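Local coordinates for protein cadherin-23 (Mus musculus, PDB 5UZ8) that probably mediates calcium-dependent adhesion in hearing mechanotransduction as an otocadherin, its extracellular cadherin repeats joined end to end through calcium-binding linkers, at residues 219-224 with 247-252; 226-231 with 307-312. All coordinates share one frame; numbering follows the deposited sequence.

In the fold
From the N terminus the chain runs through two cadherin repeats before it reaches contact 1, at the calcium-binding linker that leads into the third. Contact 1 closes a short loop of 22 residues, bringing 247-252 back against 219-224 after strands 227-233 and 241-244 have been passed. Contact 2 closes a much longer one of 75 residues and pairs the first and last strands of the repeat, 226-231 beside 307-312. The loops cross: 226-231 starts inside the loop of contact 1, and 307-312 follows after that loop has closed. Their centres are about 16 Å apart, and Phe223 packs on Thr309, so the calcium linker is tied to the mixed sheet of the repeat.

Contact 1: residues 219-224 with 247-252; sequences CRPQFS and ATDQDE. With CA (calcium ion), chain E; CA (calcium ion), chain F; GSH (glutathione), chain L.
Asp251 OD2 is gripped by two partners, the backbone N-H of Cys219, taken on its syn lone pair at 2.9 Å, and a calcium ion that the carbonyl oxygen of Cys219 also binds. This is the calcium-binding linker between successive cadherin repeats. Asp251 OD1 binds a second calcium 2.3 Å away, so one carboxylate bridges two ions. Asp249 holds the first calcium through both oxygens; with CG anti to the backbone N (chi1 -176°), its carboxylate swings in to the ion beside the Cys219 carbonyl oxygen. Asp249 OD1 also accepts from Asp251 N in an Asx turn, which would steady the backbone that carries the bridging carboxylate. Asn217, Asn255 and Asp299 complete that site; the three carboxylates around the ion would probably repel one another without it. Cys219 and Gln250 border the glutathione, Gln250 CG lying 3.8 Å from its O2.

Farther along, Gln222 and Thr248 form a single antiparallel hydrogen-bonded pair, with Gln222 N to Thr248 O and Thr248 N to Gln222 O both 2.8 Å. Beside this pair one water joins Gln222 OE1, Thr248 OG1 and Gln250 NE2, accepting from the Gln250 amide and donating to OE1. Pro221 lies alongside Asp249, its CG 3.6 Å from OD2. Phe223 starts away from 247-252, but its ring turns back so that Ala247 CB sits over one face, 3.9 Å from the centroid, in a CH-pi contact.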
loop_
_atom_site.group_PDB
_atom_site.type_symbol
_atom_site.label_atom_id
_atom_site.label_comp_id
_atom_site.label_asym_id
_atom_site.label_seq_id
_atom_site.Cartn_x
_atom_site.Cartn_y
_atom_site.Cartn_z
ATOM N N CYS A 219 -24.217 19.776 -0.688
ATOM C CA CYS A 219 -24.458 20.761 -1.744
ATOM C C CYS A 219 -25.963 21.046 -1.869
ATOM O O CYS A 219 -26.775 20.141 -2.043
ATOM C CB CYS A 219 -23.865 20.294 -3.050
ATOM S SG CYS A 219 -22.099 19.966 -2.834
ATOM N N ARG A 220 -26.320 22.324 -1.758
ATOM C CA ARG A 220 -27.695 22.723 -1.895
ATOM C C ARG A 220 -28.023 22.887 -3.377
ATOM O O ARG A 220 -27.159 23.205 -4.184
ATOM C CB ARG A 220 -28.005 24.007 -1.097
ATOM C CG ARG A 220 -27.518 25.267 -1.774
ATOM C CD ARG A 220 -27.644 26.478 -0.900
ATOM N NE ARG A 220 -29.028 26.808 -0.599
ATOM C CZ ARG A 220 -29.395 27.897 0.062
ATOM N NH1 ARG A 220 -28.492 28.803 0.426
ATOM N NH2 ARG A 220 -30.682 28.111 0.344
ATOM N N PRO A 221 -29.278 22.643 -3.743
ATOM C CA PRO A 221 -29.757 22.916 -5.099
ATOM C C PRO A 221 -29.569 24.378 -5.501
ATOM O O PRO A 221 -29.691 25.262 -4.644
ATOM C CB PRO A 221 -31.233 22.588 -5.008
ATOM C CG PRO A 221 -31.331 21.608 -3.889
ATOM C CD PRO A 221 -30.326 22.057 -2.886
ATOM N N GLN A 222 -29.224 24.618 -6.759
ATOM C CA GLN A 222 -28.991 25.980 -7.272
ATOM C C GLN A 222 -29.731 26.161 -8.538
ATOM O O GLN A 222 -29.680 25.279 -9.412
ATOM C CB GLN A 222 -27.541 26.222 -7.791
ATOM C CG GLN A 222 -26.431 26.100 -6.864
ATOM C CD GLN A 222 -25.121 26.382 -7.608
ATOM O OE1 GLN A 222 -24.482 25.465 -8.168
ATOM N NE2 GLN A 222 -24.760 27.653 -7.673
ATOM N N PHE A 223 -30.311 27.346 -8.690
ATOM C CA PHE A 223 -30.690 27.849 -10.014
ATOM C C PHE A 223 -29.581 28.736 -10.628
ATOM O O PHE A 223 -28.728 29.308 -9.930
ATOM C CB PHE A 223 -31.995 28.620 -9.897
ATOM C CG PHE A 223 -33.168 27.770 -9.491
ATOM C CD1 PHE A 223 -33.955 27.141 -10.448
ATOM C CD2 PHE A 223 -33.492 27.596 -8.160
ATOM C CE1 PHE A 223 -35.055 26.376 -10.083
ATOM C CE2 PHE A 223 -34.596 26.829 -7.775
ATOM C CZ PHE A 223 -35.370 26.209 -8.741
ATOM N N SER A 224 -29.633 28.888 -11.944
ATOM C CA SER A 224 -28.585 29.602 -12.689
ATOM C C SER A 224 -28.545 31.106 -12.429
ATOM O O SER A 224 -27.492 31.732 -12.555
ATOM C CB SER A 224 -28.768 29.371 -14.185
ATOM O OG SER A 224 -29.987 29.937 -14.625
ATOM N N ALA A 247 -33.090 23.307 -11.694
ATOM C CA ALA A 247 -32.016 23.490 -10.733
ATOM C C ALA A 247 -30.998 22.355 -10.878
ATOM O O ALA A 247 -31.305 21.319 -11.484
ATOM C CB ALA A 247 -32.576 23.522 -9.331
ATOM N N THR A 248 -29.795 22.593 -10.355
ATOM C CA THR A 248 -28.724 21.600 -10.313
ATOM C C THR A 248 -28.303 21.339 -8.876
ATOM O O THR A 248 -28.479 22.183 -7.993
ATOM C CB THR A 248 -27.479 22.038 -11.108
ATOM O OG1 THR A 248 -26.976 23.277 -10.587
ATOM C CG2 THR A 248 -27.819 22.198 -12.585
ATOM N N ASP A 249 -27.705 20.183 -8.655
ATOM C CA ASP A 249 -27.248 19.777 -7.337
ATOM C C ASP A 249 -26.090 18.825 -7.537
ATOM O O ASP A 249 -26.209 17.851 -8.270
ATOM C CB ASP A 249 -28.411 19.126 -6.571
ATOM C CG ASP A 249 -28.066 18.748 -5.140
ATOM O OD1 ASP A 249 -27.021 18.096 -4.893
ATOM O OD2 ASP A 249 -28.885 19.046 -4.238
ATOM N N GLN A 250 -24.944 19.158 -6.944
ATOM C CA GLN A 250 -23.682 18.480 -7.232
ATOM C C GLN A 250 -23.489 17.131 -6.520
ATOM O O GLN A 250 -22.560 16.410 -6.826
ATOM C CB GLN A 250 -22.525 19.408 -6.883
ATOM C CG GLN A 250 -22.508 20.714 -7.704
ATOM C CD GLN A 250 -22.560 20.462 -9.177
ATOM O OE1 GLN A 250 -21.639 19.844 -9.722
ATOM N NE2 GLN A 250 -23.587 21.002 -9.859
ATOM N N ASP A 251 -24.350 16.823 -5.566
ATOM C CA ASP A 251 -24.283 15.563 -4.810
ATOM C C ASP A 251 -24.666 14.338 -5.656
ATOM O O ASP A 251 -24.872 14.425 -6.863
ATOM C CB ASP A 251 -25.145 15.672 -3.545
ATOM C CG ASP A 251 -24.618 16.705 -2.575
ATOM O OD1 ASP A 251 -23.391 16.685 -2.297
ATOM O OD2 ASP A 251 -25.427 17.544 -2.089
ATOM N N GLU A 252 -24.670 13.183 -5.015
ATOM C CA GLU A 252 -24.898 11.909 -5.660
ATOM C C GLU A 252 -26.250 11.306 -5.252
ATOM O O GLU A 252 -26.670 11.397 -4.100
ATOM C CB GLU A 252 -23.764 10.953 -5.239
ATOM C CG GLU A 252 -23.759 9.617 -5.960
ATOM C CD GLU A 252 -22.539 8.757 -5.642
ATOM O OE1 GLU A 252 -21.756 9.036 -4.715
ATOM O OE2 GLU A 252 -22.363 7.749 -6.337
HETATM CA CA CA E . -27.727 18.033 -2.362
HETATM CA CA CA F . -21.534 15.626 -1.485
HETATM N N1 GSH L . -15.431 24.013 0.646
HETATM C CA1 GSH L . -16.330 23.022 1.218
HETATM C C1 GSH L . -15.526 21.811 1.628
HETATM O O11 GSH L . -14.301 21.809 1.364
HETATM O O12 GSH L . -16.130 20.859 2.180
HETATM C CB1 GSH L . -17.427 22.613 0.216
HETATM C CG1 GSH L . -16.856 21.922 -1.022
HETATM C CD1 GSH L . -17.953 21.272 -1.833
HETATM O OE1 GSH L . -18.533 20.264 -1.437
HETATM N N2 GSH L . -18.204 21.835 -3.010
HETATM C CA2 GSH L . -19.076 21.238 -4.001
HETATM C C2 GSH L . -18.366 21.047 -5.310
HETATM O O2 GSH L . -19.016 21.060 -6.342
HETATM C CB2 GSH L . -20.321 22.110 -4.162
HETATM S SG2 GSH L . -21.221 22.120 -2.603
HETATM N N3 GSH L . -17.051 20.799 -5.255
HETATM C CA3 GSH L . -16.242 20.511 -6.424
HETATM C C3 GSH L . -15.170 21.555 -6.664
HETATM O O31 GSH L . -14.494 21.435 -7.711
HETATM O O32 GSH L . -14.966 22.460 -5.814
HETATM O O HOH W 1 -25.274 22.859 -8.426
HETATM O O HOH W 2 -27.681 25.906 -11.665
#

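Contact 2: residues 226-231 with 307-312; sequences PQFSTS and GTTMLL
Gln227 with Met310, Phe228 with Leu311 and Ser229 with Leu312 form a parallel ladder, the pairing of the repeat's first and last strands. Within it Phe228 N gives a nearly straight bond to Met310 O (2.8 Å, 174° at the hydrogen). Phe228 O receives Leu312 N at 2.8 Å, and Thr230 N continues the ladder on Leu312 O. At its start Met310 N reaches Pro226 O at 3.1 Å, well above that carbonyl's plane. Phe228 O carries a second donor, the side-chain NE2 of its own neighbour Gln227, which comes from the opposite face of the carbonyl plane to Leu312 N. Gln227 gets there with CG anti to its backbone N (chi1 -177°) and a bend at the next bond, which turns its amide toward 307-312, on the face of Gln227, Ser229, Met310 and Leu312, and brings OE1 to 3.6 Å from Met310 CB.

The edge of the Phe228 ring meets Thr309, CD1 lying 3.4 Å from OG1 near the ring plane. On the face of Phe228 and Leu311, Leu311 CD1 packs between Phe228 CB and Thr230 CG2. Second-shell bonds fix these groups: Thr309 OG1 is hydrogen-bonded to Lys225 O, and Gln227 NE2 also to Asn292 OD1. Strand 227-233 is an outer strand of the mixed sheet, and strand 306-316 lies between it and strand 290-298, while Phe228, Thr230 and Leu311 face Met245 and strand 241-244.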
loop_
_atom_site.group_PDB
_atom_site.type_symbol
_atom_site.label_atom_id
_atom_site.label_comp_id
_atom_site.label_asym_id
_atom_site.label_seq_id
_atom_site.Cartn_x
_atom_site.Cartn_y
_atom_site.Cartn_z
ATOM N N PRO A 226 -30.897 34.499 -10.082
ATOM C CA PRO A 226 -31.872 34.766 -9.049
ATOM C C PRO A 226 -33.246 35.252 -9.525
ATOM O O PRO A 226 -34.166 35.343 -8.700
ATOM C CB PRO A 226 -31.181 35.840 -8.193
ATOM C CG PRO A 226 -30.340 36.604 -9.177
ATOM C CD PRO A 226 -29.851 35.546 -10.133
ATOM N N GLN A 227 -33.396 35.578 -10.812
ATOM C CA GLN A 227 -34.651 36.167 -11.319
ATOM C C GLN A 227 -34.882 35.714 -12.757
ATOM O O GLN A 227 -34.043 35.935 -13.634
ATOM C CB GLN A 227 -34.622 37.695 -11.216
ATOM C CG GLN A 227 -35.904 38.421 -11.649
ATOM C CD GLN A 227 -37.074 38.223 -10.686
ATOM O OE1 GLN A 227 -37.068 38.749 -9.561
ATOM N NE2 GLN A 227 -38.087 37.489 -11.124
ATOM N N PHE A 228 -35.985 35.004 -12.968
ATOM C CA PHE A 228 -36.434 34.655 -14.299
ATOM C C PHE A 228 -37.681 35.480 -14.540
ATOM O O PHE A 228 -38.366 35.861 -13.587
ATOM C CB PHE A 228 -36.797 33.193 -14.395
ATOM C CG PHE A 228 -35.619 32.275 -14.277
ATOM C CD1 PHE A 228 -35.047 32.022 -13.043
ATOM C CD2 PHE A 228 -35.073 31.680 -15.401
ATOM C CE1 PHE A 228 -33.962 31.171 -12.931
ATOM C CE2 PHE A 228 -33.963 30.845 -15.294
ATOM C CZ PHE A 228 -33.413 30.590 -14.060
ATOM N N SER A 229 -37.974 35.734 -15.810
ATOM C CA SER A 229 -39.162 36.510 -16.192
ATOM C C SER A 229 -39.807 35.878 -17.409
ATOM O O SER A 229 -39.112 35.449 -18.332
ATOM C CB SER A 229 -38.795 37.958 -16.504
ATOM O OG SER A 229 -37.823 38.015 -17.530
ATOM N N THR A 230 -41.141 35.812 -17.405
ATOM C CA THR A 230 -41.868 35.287 -18.550
ATOM C C THR A 230 -43.234 35.955 -18.667
ATOM O O THR A 230 -43.637 36.733 -17.790
ATOM C CB THR A 230 -42.041 33.749 -18.456
ATOM O OG1 THR A 230 -42.596 33.270 -19.696
ATOM C CG2 THR A 230 -42.956 33.380 -17.310
ATOM N N SER A 231 -43.917 35.660 -19.767
ATOM C CA SER A 231 -45.223 36.252 -20.046
ATOM C C SER A 231 -46.187 35.177 -20.409
ATOM O O SER A 231 -45.830 34.207 -21.081
ATOM C CB SER A 231 -45.170 37.237 -21.223
ATOM O OG SER A 231 -44.392 38.370 -20.917
ATOM N N GLY A 307 -32.892 25.310 -2.523
ATOM C CA GLY A 307 -32.441 26.500 -3.188
ATOM C C GLY A 307 -33.671 27.118 -3.853
ATOM O O GLY A 307 -34.634 26.413 -4.157
ATOM N N THR A 308 -33.637 28.425 -4.063
ATOM C CA THR A 308 -34.756 29.119 -4.677
ATOM C C THR A 308 -34.306 30.055 -5.803
ATOM O O THR A 308 -33.127 30.378 -5.958
ATOM C CB THR A 308 -35.577 29.983 -3.684
ATOM O OG1 THR A 308 -34.742 30.976 -3.087
ATOM C CG2 THR A 308 -36.231 29.136 -2.602
ATOM N N THR A 309 -35.286 30.448 -6.586
ATOM C CA THR A 309 -35.160 31.571 -7.490
ATOM C C THR A 309 -36.527 32.223 -7.599
ATOM O O THR A 309 -37.527 31.665 -7.124
ATOM C CB THR A 309 -34.628 31.121 -8.856
ATOM O OG1 THR A 309 -34.393 32.274 -9.669
ATOM C CG2 THR A 309 -35.593 30.201 -9.550
ATOM N N MET A 310 -36.546 33.432 -8.163
ATOM C CA MET A 310 -37.789 34.158 -8.347
ATOM C C MET A 310 -38.213 34.080 -9.809
ATOM O O MET A 310 -37.371 34.016 -10.716
ATOM C CB MET A 310 -37.643 35.614 -7.874
ATOM C CG MET A 310 -37.353 35.754 -6.378
ATOM S SD MET A 310 -38.482 34.802 -5.337
ATOM C CE MET A 310 -37.752 34.924 -3.699
ATOM N N LEU A 311 -39.531 34.066 -10.027
ATOM C CA LEU A 311 -40.095 33.954 -11.372
ATOM C C LEU A 311 -41.150 35.057 -11.513
ATOM O O LEU A 311 -42.172 35.020 -10.823
ATOM C CB LEU A 311 -40.717 32.580 -11.603
ATOM C CG LEU A 311 -41.517 32.381 -12.907
ATOM C CD1 LEU A 311 -40.653 32.601 -14.134
ATOM C CD2 LEU A 311 -42.197 31.014 -12.961
ATOM N N LEU A 312 -40.853 36.051 -12.339
ATOM C CA LEU A 312 -41.801 37.127 -12.615
ATOM C C LEU A 312 -42.705 36.645 -13.745
ATOM O O LEU A 312 -42.213 36.172 -14.764
ATOM C CB LEU A 312 -41.077 38.393 -13.029
ATOM C CG LEU A 312 -41.925 39.488 -13.668
ATOM C CD1 LEU A 312 -43.150 39.884 -12.819
ATOM C CD2 LEU A 312 -41.026 40.682 -13.968
#